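Local atomic coordinates of VP2 (Primate bocaparvovirus 1, PDB entry 7L0Y), a protein that assembles, in 60 copies counting its size variants, into the T=1 icosahedral capsid of human bocavirus 1, about 26 nm across. Residues 65-70 against 167-172; 99-104 against 455-460. All coordinates share one frame; numbering follows the deposited sequence.

Contact 1 of 2, residues 65-70 against 167-172; sequences RCVTTP and YGYIPI
Val67 sets its methyl CG1 over one face of the Tyr169 ring, 3.4 Å from the centroid and displaced toward the rim on the CE1–CZ side. Both side chains leave the same face of the antiparallel pair. Tyr169 turns CG into the space between its own N and carbonyl carbon (chi1 60°), which stands the ring up beside the valine, and its OH goes on to bond Phe200 N. A beta-branched side chain suits the place: CG1 makes the CH-pi contact, while CG2 lies nearer the phenol oxygen than the ring centre. Beneath them, Val67 N bonds Tyr169 O at 3.0 Å and Tyr169 N returns to Val67 O at 3.1 Å.

Toward the corner at Pro70, Thr69 doubles the grip on one carbonyl. Its N meets Tyr167 O nearly end-on, whereas OG1, flanked by the threonine's own N and C (chi1 69°), comes from above the carbonyl plane at 2.7 Å. OG1 also pairs with Trp71 N, and Tyr167 sends its OH to Pro143 O and packs edge-to-face with Phe426. At Pro70 the chain passes from strand 65-69 into strand 71-74. Strand 161-169 pairs antiparallel with both, and 71-74 pairs in turn with 424-429, which places the contact among the strands of the parvovirus jelly-roll capsid fold. Gly168 faces Thr68 in the non-hydrogen-bonded pair and passes close to Val67 O, an approach consistent with its lack of a side chain.

Beyond the strand pairing, Pro171, which has no N-H to give, lays its ring carbon CD against Arg65 O. The extended Arg65 chain brings CD to 3.5 Å from Ile172 CG2, aliphatic against aliphatic. Cys66, Thr68 and Ile170 pack against Pro242, Lys243 and Phe240 of a neighbouring subunit.

Contact 2 of 2, residues 99-104 against 455-460; sequences RPKAMQ and EIVWEV
Arg99 and Glu459 run side by side and pair their charged ends in a salt bridge. NE and NH2 both reach Glu459 OE1, at 2.8 and 2.6 Å, from the same face of the carboxylate, whose plane stands 49° from that of the guanidinium. The carboxylate sits at the guanidinium edge, where N-H groups point. A first torsion of 57° starts the Arg99 chain between its backbone N and C, and full extension from there carries the guanidinium alongside the glutamate.

Pro100 takes the opposite face of the sheet, with CB over the six-membered ring of Trp458, 4.1 Å from its centroid, and CD at 3.5 Å from CZ3. Ile456 CG2 lies over the same indole face, and Met103 CG touches Ile456 CG1, completing an apolar row suited to the barrel interior.

The backbone positions both faces. Lys101 and Ala102 each turn N toward Val457 O, at 2.7 Å and, weakly, 3.3 Å: a classic beta bulge that shifts the register by one residue. Regular pairing resumes with Val457 N on Ala102 O and with Gln104 against Glu455.

Further out, Cys224 O receives Arg99 NH1, Trp226 packs against both members of the ion pair, and Thr33 OG1 takes the indole NE1. Strands 215-232 and 30-42 thus flank the pair, as expected for the BIDG sheet of a parvovirus jelly roll.

In capsids imaged at pH 2.6, where an isolated glutamate would be mostly neutral, the two N-H groups at OE1 would be expected to favour the ionised carboxylate of Glu459.

How the contacts relate
The segments alternate along the chain, 65-70, 99-104, 167-172, 455-460, so each contact joins parts separated by a segment of the other. Their centres lie 32 Å apart and their nearest atoms about 16 Å, without touching. Strand 30-42 connects them: it pairs in parallel with strand 161-169 of contact 1 and antiparallel with strand 446-462 of contact 2. Contact 2 lies within the BIDG sheet of the barrel and meets no other chain, whereas contact 1 is buried partly by two neighbouring subunits. Contact 1 therefore lies where subunits meet, while contact 2 ties distant sequence together inside one subunit.

Contact 1 of 2, residues 65-70 against 167-172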
loop_
_atom_site.group_PDB
_atom_site.type_symbol
_atom_site.label_atom_id
_atom_site.label_comp_id
_atom_site.label_asym_id
_atom_site.label_seq_id
_atom_site.Cartn_x
_atom_site.Cartn_y
_atom_site.Cartn_z
ATOM N N ARG A 65 -10.453 113.750 25.091
ATOM C CA ARG A 65 -9.172 113.526 24.452
ATOM C C ARG A 65 -9.325 112.289 23.594
ATOM O O ARG A 65 -9.685 111.225 24.099
ATOM C CB ARG A 65 -8.064 113.324 25.474
ATOM C CG ARG A 65 -6.682 113.320 24.892
ATOM C CD ARG A 65 -5.725 112.934 25.971
ATOM N NE ARG A 65 -4.339 112.990 25.543
ATOM C CZ ARG A 65 -3.556 114.028 25.769
ATOM N NH1 ARG A 65 -4.040 115.048 26.455
ATOM N NH2 ARG A 65 -2.298 114.025 25.350
ATOM N N CYS A 66 -9.082 112.427 22.304
ATOM C CA CYS A 66 -9.246 111.302 21.408
ATOM C C CYS A 66 -8.011 111.175 20.545
ATOM O O CYS A 66 -7.371 112.162 20.198
ATOM C CB CYS A 66 -10.471 111.451 20.511
ATOM S SG CYS A 66 -10.481 112.977 19.550
ATOM N N VAL A 67 -7.689 109.944 20.208
ATOM C CA VAL A 67 -6.724 109.645 19.169
ATOM C C VAL A 67 -7.477 109.104 17.968
ATOM O O VAL A 67 -8.239 108.137 18.078
ATOM C CB VAL A 67 -5.641 108.686 19.677
ATOM C CG1 VAL A 67 -6.254 107.719 20.572
ATOM C CG2 VAL A 67 -5.006 107.945 18.514
ATOM N N THR A 68 -7.288 109.756 16.833
ATOM C CA THR A 68 -7.893 109.357 15.578
ATOM C C THR A 68 -6.871 108.606 14.743
ATOM O O THR A 68 -5.676 108.895 14.793
ATOM C CB THR A 68 -8.420 110.573 14.817
ATOM O OG1 THR A 68 -7.362 111.518 14.643
ATOM C CG2 THR A 68 -9.545 111.226 15.576
ATOM N N THR A 69 -7.344 107.641 13.990
ATOM C CA THR A 69 -6.461 106.717 13.307
ATOM C C THR A 69 -6.651 106.851 11.805
ATOM O O THR A 69 -7.648 107.417 11.349
ATOM C CB THR A 69 -6.744 105.281 13.745
ATOM O OG1 THR A 69 -8.020 104.885 13.249
ATOM C CG2 THR A 69 -6.779 105.192 15.254
ATOM N N PRO A 70 -5.696 106.382 11.003
ATOM C CA PRO A 70 -5.926 106.293 9.557
ATOM C C PRO A 70 -6.971 105.265 9.160
ATOM O O PRO A 70 -7.374 105.243 7.997
ATOM C CB PRO A 70 -4.543 105.927 9.014
ATOM C CG PRO A 70 -3.871 105.264 10.146
ATOM C CD PRO A 70 -4.336 105.965 11.366
ATOM N N TYR A 167 -11.921 105.324 12.512
ATOM C CA TYR A 167 -11.751 104.733 13.822
ATOM C C TYR A 167 -10.986 105.667 14.742
ATOM O O TYR A 167 -10.051 106.352 14.331
ATOM C CB TYR A 167 -11.042 103.393 13.697
ATOM C CG TYR A 167 -10.625 102.773 14.997
ATOM C CD1 TYR A 167 -11.561 102.371 15.927
ATOM C CD2 TYR A 167 -9.302 102.500 15.248
ATOM C CE1 TYR A 167 -11.177 101.781 17.095
ATOM C CE2 TYR A 167 -8.919 101.907 16.394
ATOM C CZ TYR A 167 -9.855 101.546 17.319
ATOM O OH TYR A 167 -9.460 100.942 18.475
ATOM N N GLY A 168 -11.412 105.701 15.990
ATOM C CA GLY A 168 -10.779 106.524 16.992
ATOM C C GLY A 168 -11.239 106.055 18.344
ATOM O O GLY A 168 -12.209 105.305 18.461
ATOM N N TYR A 169 -10.526 106.492 19.369
ATOM C CA TYR A 169 -10.810 106.026 20.710
ATOM C C TYR A 169 -10.292 107.041 21.703
ATOM O O TYR A 169 -9.433 107.866 21.394
ATOM C CB TYR A 169 -10.204 104.642 20.960
ATOM C CG TYR A 169 -8.707 104.584 20.818
ATOM C CD1 TYR A 169 -7.882 104.807 21.902
ATOM C CD2 TYR A 169 -8.121 104.302 19.597
ATOM C CE1 TYR A 169 -6.530 104.748 21.777
ATOM C CE2 TYR A 169 -6.768 104.245 19.462
ATOM C CZ TYR A 169 -5.973 104.470 20.552
ATOM O OH TYR A 169 -4.611 104.425 20.423
ATOM N N ILE A 170 -10.840 106.967 22.908
ATOM C CA ILE A 170 -10.493 107.871 23.997
ATOM C C ILE A 170 -9.395 107.197 24.813
ATOM O O ILE A 170 -9.658 106.166 25.449
ATOM C CB ILE A 170 -11.721 108.193 24.854
ATOM C CG1 ILE A 170 -12.755 108.930 24.004
ATOM C CG2 ILE A 170 -11.335 109.022 26.048
ATOM C CD1 ILE A 170 -14.118 109.012 24.629
ATOM N N PRO A 171 -8.159 107.692 24.774
ATOM C CA PRO A 171 -7.088 107.026 25.524
ATOM C C PRO A 171 -7.159 107.253 27.022
ATOM O O PRO A 171 -6.693 106.410 27.794
ATOM C CB PRO A 171 -5.825 107.632 24.909
ATOM C CG PRO A 171 -6.250 108.975 24.463
ATOM C CD PRO A 171 -7.674 108.876 24.049
ATOM N N ILE A 172 -7.716 108.373 27.464
ATOM C CA ILE A 172 -7.714 108.716 28.875
ATOM C C ILE A 172 -8.937 109.567 29.147
ATOM O O ILE A 172 -9.482 110.200 28.241
ATOM C CB ILE A 172 -6.421 109.461 29.272
ATOM C CG1 ILE A 172 -6.276 109.548 30.785
ATOM C CG2 ILE A 172 -6.442 110.857 28.717
ATOM C CD1 ILE A 172 -4.929 110.017 31.221
#

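Contact 2 of 2, residues 99-104 against 455-460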
loop_
_atom_site.group_PDB
_atom_site.type_symbol
_atom_site.label_atom_id
_atom_site.label_comp_id
_atom_site.label_asym_id
_atom_site.label_seq_id
_atom_site.Cartn_x
_atom_site.Cartn_y
_atom_site.Cartn_z
ATOM N N ARG A 99 -32.446 84.355 18.209
ATOM C CA ARG A 99 -31.101 84.808 18.518
ATOM C C ARG A 99 -30.224 84.571 17.307
ATOM O O ARG A 99 -30.489 83.664 16.513
ATOM C CB ARG A 99 -30.540 84.090 19.747
ATOM C CG ARG A 99 -30.534 82.619 19.608
ATOM C CD ARG A 99 -29.901 82.002 20.790
ATOM N NE ARG A 99 -29.914 80.560 20.670
ATOM C CZ ARG A 99 -29.443 79.743 21.594
ATOM N NH1 ARG A 99 -28.913 80.238 22.699
ATOM N NH2 ARG A 99 -29.498 78.435 21.409
ATOM N N PRO A 100 -29.162 85.355 17.144
ATOM C CA PRO A 100 -28.181 85.057 16.101
ATOM C C PRO A 100 -27.378 83.820 16.474
ATOM O O PRO A 100 -27.062 83.596 17.642
ATOM C CB PRO A 100 -27.310 86.312 16.070
ATOM C CG PRO A 100 -27.429 86.863 17.420
ATOM C CD PRO A 100 -28.807 86.566 17.896
ATOM N N LYS A 101 -27.068 83.005 15.474
ATOM C CA LYS A 101 -26.359 81.751 15.671
ATOM C C LYS A 101 -24.989 81.750 15.013
ATOM O O LYS A 101 -23.971 81.620 15.694
ATOM C CB LYS A 101 -27.198 80.591 15.133
ATOM C CG LYS A 101 -26.585 79.237 15.369
ATOM C CD LYS A 101 -27.433 78.154 14.749
ATOM C CE LYS A 101 -26.763 76.802 14.850
ATOM N NZ LYS A 101 -26.604 76.390 16.268
ATOM N N ALA A 102 -24.943 81.871 13.693
ATOM C CA ALA A 102 -23.695 81.927 12.956
ATOM C C ALA A 102 -23.679 83.189 12.113
ATOM O O ALA A 102 -24.723 83.673 11.677
ATOM C CB ALA A 102 -23.513 80.698 12.070
ATOM N N MET A 103 -22.487 83.727 11.902
ATOM C CA MET A 103 -22.314 84.932 11.109
ATOM C C MET A 103 -21.167 84.726 10.138
ATOM O O MET A 103 -20.163 84.099 10.471
ATOM C CB MET A 103 -22.050 86.137 11.997
ATOM C CG MET A 103 -21.975 87.451 11.265
ATOM S SD MET A 103 -21.868 88.821 12.423
ATOM C CE MET A 103 -21.697 90.210 11.313
ATOM N N GLN A 104 -21.332 85.234 8.926
ATOM C CA GLN A 104 -20.323 85.104 7.887
ATOM C C GLN A 104 -20.239 86.427 7.150
ATOM O O GLN A 104 -21.248 86.909 6.633
ATOM C CB GLN A 104 -20.685 83.966 6.941
ATOM C CG GLN A 104 -19.629 83.574 5.959
ATOM C CD GLN A 104 -20.038 82.344 5.185
ATOM O OE1 GLN A 104 -21.077 81.749 5.460
ATOM N NE2 GLN A 104 -19.230 81.959 4.207
ATOM N N GLU A 455 -23.958 87.469 6.272
ATOM C CA GLU A 455 -24.944 86.403 6.291
ATOM C C GLU A 455 -25.049 85.850 7.700
ATOM O O GLU A 455 -24.072 85.326 8.236
ATOM C CB GLU A 455 -24.569 85.313 5.298
ATOM C CG GLU A 455 -25.565 84.198 5.191
ATOM C CD GLU A 455 -25.203 83.233 4.094
ATOM O OE1 GLU A 455 -24.193 83.483 3.407
ATOM O OE2 GLU A 455 -25.911 82.219 3.922
ATOM N N ILE A 456 -26.229 85.962 8.296
ATOM C CA ILE A 456 -26.450 85.520 9.664
ATOM C C ILE A 456 -27.478 84.406 9.654
ATOM O O ILE A 456 -28.527 84.530 9.018
ATOM C CB ILE A 456 -26.916 86.661 10.582
ATOM C CG1 ILE A 456 -25.843 87.729 10.694
ATOM C CG2 ILE A 456 -27.208 86.142 11.961
ATOM C CD1 ILE A 456 -26.281 88.902 11.480
ATOM N N VAL A 457 -27.175 83.319 10.346
ATOM C CA VAL A 457 -28.164 82.300 10.656
ATOM C C VAL A 457 -28.769 82.648 12.006
ATOM O O VAL A 457 -28.052 82.834 12.990
ATOM C CB VAL A 457 -27.543 80.900 10.670
ATOM C CG1 VAL A 457 -28.579 79.883 11.066
ATOM C CG2 VAL A 457 -26.983 80.573 9.312
ATOM N N TRP A 458 -30.083 82.765 12.048
ATOM C CA TRP A 458 -30.798 83.115 13.262
ATOM C C TRP A 458 -31.494 81.870 13.779
ATOM O O TRP A 458 -32.301 81.272 13.067
ATOM C CB TRP A 458 -31.812 84.216 12.985
ATOM C CG TRP A 458 -31.198 85.493 12.563
ATOM C CD1 TRP A 458 -30.879 85.859 11.300
ATOM C CD2 TRP A 458 -30.874 86.601 13.397
ATOM N NE1 TRP A 458 -30.346 87.114 11.295
ATOM C CE2 TRP A 458 -30.338 87.595 12.574
ATOM C CE3 TRP A 458 -30.986 86.846 14.761
ATOM C CZ2 TRP A 458 -29.907 88.810 13.068
ATOM C CZ3 TRP A 458 -30.563 88.045 15.245
ATOM C CH2 TRP A 458 -30.027 89.013 14.406
ATOM N N GLU A 459 -31.178 81.473 15.001
ATOM C CA GLU A 459 -31.943 80.423 15.650
ATOM C C GLU A 459 -33.243 81.019 16.161
ATOM O O GLU A 459 -33.236 82.002 16.900
ATOM C CB GLU A 459 -31.149 79.794 16.788
ATOM C CG GLU A 459 -31.838 78.615 17.415
ATOM C CD GLU A 459 -31.025 77.996 18.526
ATOM O OE1 GLU A 459 -29.914 78.494 18.797
ATOM O OE2 GLU A 459 -31.499 77.020 19.143
ATOM N N VAL A 460 -34.359 80.440 15.754
ATOM C CA VAL A 460 -35.648 81.070 15.978
ATOM C C VAL A 460 -36.611 80.004 16.473
ATOM O O VAL A 460 -36.401 78.808 16.260
ATOM C CB VAL A 460 -36.147 81.751 14.683
ATOM C CG1 VAL A 460 -36.763 80.748 13.727
ATOM C CG2 VAL A 460 -37.020 82.930 14.979
#